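PDB 2QSA: DnaJ homolog dnj-2 from Caenorhabditis elegans, which probably acts as an Hsp40-type co-chaperone, its J domain engaging an Hsp70 partner and stimulating ATP hydrolysis. Local coordinates for residues Ala7-Tyr18 with Ala77-Leu85. Residues are numbered along the deposited sequence; the frame is centred on the assembly and turned at random. Where two conformers were deposited one is given.
Sequences APELYCGLENCY and AKTNYDYYL
Tyr81 turns the edge of its ring to one face of Tyr11 in a T-shaped pair, planes 66° apart, with Tyr81 CD1 only 3.3 Å from Tyr11 CG. Tyr84 meets the same Tyr11 obliquely, its CD2 3.7 Å from Tyr11 CD2, and one of its faces lies against Tyr11 CE2. Tyr11 also takes an edge-to-face contact with Tyr98 of helix 91-101. At the edge of the Tyr18 ring, in its plane, sits Asp82 OD1, which accepts the Tyr18 hydroxyl proton through its syn lone pair (OH to OD1 2.5 Å). The other carboxylate oxygen of Asp82 forms a salt bridge with Lys78, bent at its last torsion (chi4 -64°), whose NZ adds a weak bond to Tyr18 OH. This network probably favours a charged carboxylate.

Both Tyr81 and Tyr84 accept a backbone N-H at their hydroxyls. Cys17 N reaches Tyr81 OH at 2.8 Å and 170°, nearly straight, while Ala7 N lies 2.9 Å from Tyr84 OH. A water joins Tyr81 OH to Glu15 O, and Cys17 SG stands obliquely 4.2 Å from the centroid of the Tyr81 ring. A leucine in place of Tyr81 would probably leave the Cys17 N-H without its acceptor and Tyr11 without the ring edge at its face.

Asn16 N-caps helix 17-20, and the Cys12–Cys17 disulfide closes the loop leading into it. Aromatic side chains thus dock helix 75-86 on the N-terminal loop and the start of helix 17-20, joining the two ends of the J-domain fold.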
ATOM      1  N   ALA A   7      -7.355   3.855   9.258  1.00 20.72           N
ATOM      2  CA  ALA A   7      -7.661   2.642   9.982  1.00 20.70           C
ATOM      3  C   ALA A   7      -6.541   1.631   9.765  1.00 21.30           C
ATOM      4  O   ALA A   7      -6.195   1.313   8.632  1.00 19.48           O
ATOM      5  CB  ALA A   7      -9.044   2.067   9.516  1.00 21.41           C
ATOM      6  N   PRO A   8      -5.954   1.106  10.860  1.00 22.01           N
ATOM      7  CA  PRO A   8      -4.913   0.060  10.759  1.00 21.79           C
ATOM      8  C   PRO A   8      -5.296  -1.140   9.871  1.00 21.75           C
ATOM      9  O   PRO A   8      -4.441  -1.718   9.188  1.00 22.21           O
ATOM     10  CB  PRO A   8      -4.709  -0.372  12.235  1.00 23.25           C
ATOM     11  CG  PRO A   8      -5.021   0.883  13.000  1.00 23.09           C
ATOM     12  CD  PRO A   8      -6.197   1.514  12.268  1.00 22.74           C
ATOM     13  N   GLU A   9      -6.572  -1.530   9.871  1.00 21.69           N
ATOM     14  CA  GLU A   9      -6.958  -2.720   9.121  0.50 21.60           C
ATOM     15  C   GLU A   9      -7.173  -2.464   7.623  1.00 20.34           C
ATOM     16  O   GLU A   9      -7.323  -3.408   6.857  1.00 21.02           O
ATOM     17  CB  GLU A   9      -8.175  -3.411   9.735  0.50 22.20           C
ATOM     18  CG  GLU A   9      -9.404  -2.534   9.829  0.50 23.47           C
ATOM     19  CD  GLU A   9      -9.512  -1.803  11.152  0.50 23.35           C
ATOM     20  OE1 GLU A   9      -8.490  -1.297  11.666  0.50 22.18           O
ATOM     21  OE2 GLU A   9     -10.635  -1.728  11.683  0.50 25.18           O
ATOM     22  N   LEU A  10      -7.194  -1.202   7.194  1.00 19.11           N
ATOM     23  CA  LEU A  10      -7.451  -0.934   5.756  0.60 17.60           C
ATOM     24  C   LEU A  10      -6.163  -0.600   4.996  1.00 17.20           C
ATOM     25  O   LEU A  10      -5.291   0.090   5.513  1.00 16.50           O
ATOM     26  CB  LEU A  10      -8.451   0.222   5.564  0.60 18.17           C
ATOM     27  CG  LEU A  10      -9.809   0.136   6.280  0.60 16.43           C
ATOM     28  CD1 LEU A  10     -10.614   1.403   6.021  0.60 17.27           C
ATOM     29  CD2 LEU A  10     -10.570  -1.072   5.836  0.60 17.56           C
ATOM     30  N   TYR A  11      -6.078  -1.084   3.753  1.00 16.99           N
ATOM     31  CA  TYR A  11      -4.997  -0.661   2.848  1.00 14.73           C
ATOM     32  C   TYR A  11      -3.619  -0.833   3.511  1.00 16.13           C
ATOM     33  O   TYR A  11      -3.327  -1.930   4.024  1.00 15.81           O
ATOM     34  CB  TYR A  11      -5.266   0.792   2.410  1.00 15.77           C
ATOM     35  CG  TYR A  11      -6.591   0.914   1.668  1.00 14.02           C
ATOM     36  CD1 TYR A  11      -6.754   0.293   0.417  1.00 15.54           C
ATOM     37  CD2 TYR A  11      -7.678   1.633   2.206  1.00 13.27           C
ATOM     38  CE1 TYR A  11      -7.955   0.399  -0.304  1.00 13.19           C
ATOM     39  CE2 TYR A  11      -8.892   1.731   1.492  1.00 15.38           C
ATOM     40  CZ  TYR A  11      -9.009   1.139   0.251  1.00 13.35           C
ATOM     41  OH  TYR A  11     -10.190   1.246  -0.439  1.00 13.72           O
ATOM     42  N   CYS A  12      -2.776   0.213   3.475  1.00 15.25           N
ATOM     43  CA  CYS A  12      -1.419   0.110   4.063  1.00 14.43           C
ATOM     44  C   CYS A  12      -1.396   0.489   5.559  1.00 14.56           C
ATOM     45  O   CYS A  12      -0.321   0.824   6.094  1.00 14.99           O
ATOM     46  CB  CYS A  12      -0.411   0.982   3.284  1.00 15.42           C
ATOM     47  SG  CYS A  12      -0.312   0.421   1.548  1.00 16.31           S
ATOM     48  N   GLY A  13      -2.553   0.409   6.209  1.00 14.41           N
ATOM     49  CA  GLY A  13      -2.643   0.607   7.654  1.00 14.93           C
ATOM     50  C   GLY A  13      -2.347   2.038   8.040  1.00 15.00           C
ATOM     51  O   GLY A  13      -2.965   2.964   7.470  1.00 15.93           O
ATOM     52  N   LEU A  14      -1.386   2.239   8.964  1.00 13.95           N
ATOM     53  CA  LEU A  14      -1.058   3.608   9.386  1.00 13.78           C
ATOM     54  C   LEU A  14       0.039   4.299   8.536  1.00 14.08           C
ATOM     55  O   LEU A  14       0.492   5.411   8.859  1.00 14.97           O
ATOM     56  CB  LEU A  14      -0.790   3.647  10.897  1.00 13.63           C
ATOM     57  CG  LEU A  14      -2.039   3.198  11.681  1.00 16.27           C
ATOM     58  CD1 LEU A  14      -1.704   3.362  13.196  1.00 16.85           C
ATOM     59  CD2 LEU A  14      -3.291   4.009  11.309  1.00 15.91           C
ATOM     60  N   GLU A  15       0.373   3.686   7.388  1.00 13.39           N
ATOM     61  CA  GLU A  15       1.157   4.355   6.358  1.00 12.68           C
ATOM     62  C   GLU A  15       0.286   4.630   5.177  1.00 14.38           C
ATOM     63  O   GLU A  15      -0.667   3.876   4.893  1.00 14.07           O
ATOM     64  CB  GLU A  15       2.315   3.457   5.857  1.00 14.33           C
ATOM     65  CG  GLU A  15       3.409   3.321   6.897  1.00 13.52           C
ATOM     66  CD  GLU A  15       4.508   2.402   6.373  1.00 13.99           C
ATOM     67  OE1 GLU A  15       4.291   1.178   6.452  1.00 16.02           O
ATOM     68  OE2 GLU A  15       5.523   2.929   5.847  1.00 14.71           O
ATOM     69  N   ASN A  16       0.622   5.718   4.500  1.00 13.25           N
ATOM     70  CA  ASN A  16      -0.031   6.062   3.216  1.00 14.42           C
ATOM     71  C   ASN A  16       0.617   5.213   2.102  1.00 13.60           C
ATOM     72  O   ASN A  16       1.860   5.103   2.004  1.00 13.90           O
ATOM     73  CB  ASN A  16       0.188   7.570   2.996  1.00 15.71           C
ATOM     74  CG  ASN A  16      -0.348   8.059   1.656  1.00 18.41           C
ATOM     75  OD1 ASN A  16      -0.177   7.420   0.622  1.00 19.34           O
ATOM     76  ND2 ASN A  16      -0.949   9.240   1.670  1.00 17.57           N
ATOM     77  N   CYS A  17      -0.195   4.486   1.315  1.00 15.05           N
ATOM     78  CA  CYS A  17       0.387   3.559   0.303  1.00 14.18           C
ATOM     79  C   CYS A  17       1.278   4.277  -0.746  1.00 14.78           C
ATOM     80  O   CYS A  17       2.249   3.667  -1.261  1.00 14.59           O
ATOM     81  CB  CYS A  17      -0.718   2.792  -0.459  1.00 15.27           C
ATOM     82  SG  CYS A  17      -1.727   1.686   0.535  1.00 16.06           S
ATOM     83  N   TYR A  18       0.914   5.522  -1.098  1.00 14.31           N
ATOM     84  CA  TYR A  18       1.824   6.293  -1.995  1.00 14.72           C
ATOM     85  C   TYR A  18       3.201   6.451  -1.320  1.00 15.45           C
ATOM     86  O   TYR A  18       4.234   6.272  -1.973  1.00 16.42           O
ATOM     87  CB  TYR A  18       1.266   7.658  -2.299  1.00 15.61           C
ATOM     88  CG  TYR A  18       0.043   7.661  -3.148  1.00 15.22           C
ATOM     89  CD1 TYR A  18       0.133   7.561  -4.559  1.00 16.62           C
ATOM     90  CD2 TYR A  18      -1.221   7.773  -2.570  1.00 14.22           C
ATOM     91  CE1 TYR A  18      -1.032   7.625  -5.366  1.00 16.94           C
ATOM     92  CE2 TYR A  18      -2.400   7.853  -3.369  1.00 17.08           C
ATOM     93  CZ  TYR A  18      -2.283   7.748  -4.765  1.00 17.25           C
ATOM     94  OH  TYR A  18      -3.425   7.827  -5.549  1.00 17.55           O
ATOM     95  N   ALA A  77      -9.520   0.040  -7.029  1.00 18.10           N
ATOM     96  CA  ALA A  77      -8.951   0.093  -5.660  1.00 16.97           C
ATOM     97  C   ALA A  77      -8.376   1.499  -5.455  1.00 16.97           C
ATOM     98  O   ALA A  77      -8.571   2.092  -4.388  1.00 16.94           O
ATOM     99  CB  ALA A  77      -7.862  -0.976  -5.476  1.00 17.61           C
ATOM    100  N   LYS A  78      -7.674   2.021  -6.478  1.00 17.08           N
ATOM    101  CA  LYS A  78      -7.002   3.326  -6.331  1.00 17.01           C
ATOM    102  C   LYS A  78      -8.070   4.417  -6.186  1.00 17.04           C
ATOM    103  O   LYS A  78      -7.910   5.322  -5.375  1.00 16.86           O
ATOM    104  CB  LYS A  78      -6.077   3.635  -7.534  1.00 16.04           C
ATOM    105  CG  LYS A  78      -5.333   4.931  -7.355  1.00 16.48           C
ATOM    106  CD  LYS A  78      -4.407   5.182  -8.529  1.00 17.27           C
ATOM    107  CE  LYS A  78      -3.605   6.491  -8.312  1.00 17.16           C
ATOM    108  NZ  LYS A  78      -4.521   7.703  -8.280  1.00 17.86           N
ATOM    109  N   THR A  79      -9.145   4.326  -6.964  1.00 16.07           N
ATOM    110  CA  THR A  79     -10.217   5.336  -6.861  1.00 17.48           C
ATOM    111  C   THR A  79     -10.810   5.286  -5.431  1.00 17.95           C
ATOM    112  O   THR A  79     -10.981   6.320  -4.773  1.00 18.91           O
ATOM    113  CB  THR A  79     -11.289   5.054  -7.939  1.00 17.67           C
ATOM    114  OG1 THR A  79     -10.712   5.283  -9.232  1.00 20.08           O
ATOM    115  CG2 THR A  79     -12.506   5.966  -7.725  1.00 18.65           C
ATOM    116  N   ASN A  80     -11.044   4.067  -4.927  1.00 17.31           N
ATOM    117  CA  ASN A  80     -11.525   3.887  -3.542  1.00 17.05           C
ATOM    118  C   ASN A  80     -10.523   4.442  -2.521  1.00 17.09           C
ATOM    119  O   ASN A  80     -10.895   5.127  -1.551  1.00 16.88           O
ATOM    120  CB  ASN A  80     -11.755   2.399  -3.248  1.00 18.72           C
ATOM    121  CG  ASN A  80     -13.007   1.848  -3.971  1.00 20.34           C
ATOM    122  OD1 ASN A  80     -13.799   2.612  -4.485  1.00 21.57           O
ATOM    123  ND2 ASN A  80     -13.167   0.537  -3.996  1.00 20.29           N
ATOM    124  N   TYR A  81      -9.249   4.149  -2.759  1.00 16.12           N
ATOM    125  CA  TYR A  81      -8.187   4.600  -1.848  1.00 15.55           C
ATOM    126  C   TYR A  81      -8.099   6.124  -1.763  1.00 16.44           C
ATOM    127  O   TYR A  81      -8.090   6.717  -0.648  1.00 15.33           O
ATOM    128  CB  TYR A  81      -6.829   4.049  -2.309  1.00 16.33           C
ATOM    129  CG  TYR A  81      -5.771   4.282  -1.219  1.00 15.14           C
ATOM    130  CD1 TYR A  81      -5.953   3.760   0.086  1.00 14.51           C
ATOM    131  CD2 TYR A  81      -4.606   5.040  -1.476  1.00 16.77           C
ATOM    132  CE1 TYR A  81      -5.033   3.976   1.101  1.00 15.04           C
ATOM    133  CE2 TYR A  81      -3.673   5.278  -0.471  1.00 15.42           C
ATOM    134  CZ  TYR A  81      -3.864   4.743   0.816  1.00 16.40           C
ATOM    135  OH  TYR A  81      -2.952   4.930   1.801  1.00 16.99           O
ATOM    136  N   ASP A  82      -8.096   6.754  -2.938  1.00 16.42           N
ATOM    137  CA  ASP A  82      -8.067   8.208  -2.990  1.00 17.17           C
ATOM    138  C   ASP A  82      -9.284   8.845  -2.284  1.00 18.51           C
ATOM    139  O   ASP A  82      -9.158   9.862  -1.583  1.00 18.26           O
ATOM    140  CB  ASP A  82      -7.970   8.650  -4.450  1.00 18.31           C
ATOM    141  CG  ASP A  82      -6.599   8.380  -5.050  1.00 17.43           C
ATOM    142  OD1 ASP A  82      -5.619   8.121  -4.308  1.00 18.88           O
ATOM    143  OD2 ASP A  82      -6.494   8.411  -6.307  1.00 18.26           O
ATOM    144  N   TYR A  83     -10.450   8.240  -2.455  1.00 18.21           N
ATOM    145  CA  TYR A  83     -11.659   8.705  -1.771  1.00 19.05           C
ATOM    146  C   TYR A  83     -11.500   8.605  -0.233  1.00 18.92           C
ATOM    147  O   TYR A  83     -11.802   9.539   0.514  1.00 18.09           O
ATOM    148  CB  TYR A  83     -12.865   7.904  -2.244  1.00 19.74           C
ATOM    149  CG  TYR A  83     -14.149   8.536  -1.766  1.00 19.87           C
ATOM    150  CD1 TYR A  83     -14.849   9.410  -2.584  1.00 23.65           C
ATOM    151  CD2 TYR A  83     -14.624   8.279  -0.499  1.00 19.31           C
ATOM    152  CE1 TYR A  83     -16.022   9.992  -2.144  1.00 23.47           C
ATOM    153  CE2 TYR A  83     -15.805   8.839  -0.036  1.00 22.45           C
ATOM    154  CZ  TYR A  83     -16.490   9.716  -0.866  1.00 23.52           C
ATOM    155  OH  TYR A  83     -17.666  10.287  -0.425  1.00 24.43           O
ATOM    156  N   TYR A  84     -11.003   7.463   0.215  1.00 17.04           N
ATOM    157  CA  TYR A  84     -10.667   7.264   1.641  1.00 16.57           C
ATOM    158  C   TYR A  84      -9.682   8.298   2.195  1.00 15.99           C
ATOM    159  O   TYR A  84      -9.896   8.846   3.279  1.00 16.63           O
ATOM    160  CB  TYR A  84     -10.063   5.868   1.728  1.00 17.13           C
ATOM    161  CG  TYR A  84      -9.314   5.504   2.988  1.00 16.89           C
ATOM    162  CD1 TYR A  84     -10.012   5.289   4.197  1.00 18.30           C
ATOM    163  CD2 TYR A  84      -7.913   5.238   2.953  1.00 15.91           C
ATOM    164  CE1 TYR A  84      -9.326   4.874   5.367  1.00 17.36           C
ATOM    165  CE2 TYR A  84      -7.222   4.832   4.120  1.00 14.03           C
ATOM    166  CZ  TYR A  84      -7.916   4.620   5.300  1.00 15.51           C
ATOM    167  OH  TYR A  84      -7.234   4.185   6.403  1.00 16.47           O
ATOM    168  N   LEU A  85      -8.606   8.562   1.448  1.00 16.46           N
ATOM    169  CA  LEU A  85      -7.653   9.598   1.867  1.00 16.17           C
ATOM    170  C   LEU A  85      -8.372  10.964   2.010  1.00 16.80           C
ATOM    171  O   LEU A  85      -8.126  11.717   2.956  1.00 17.93           O
ATOM    172  CB  LEU A  85      -6.504   9.741   0.873  1.00 17.24           C
ATOM    173  CG  LEU A  85      -5.528   8.558   0.797  1.00 15.60           C
ATOM    174  CD1 LEU A  85      -4.459   8.941  -0.254  1.00 17.60           C
ATOM    175  CD2 LEU A  85      -4.846   8.255   2.186  1.00 15.49           C
TER
HETATM  176  O   HOH W   1      -4.997   2.813   5.838  1.00 16.88           O
HETATM  177  O   HOH W   2     -10.887  -0.630  -2.399  1.00 20.15           O
HETATM  178  O   HOH W   3      -3.170   3.297   3.813  1.00 15.55           O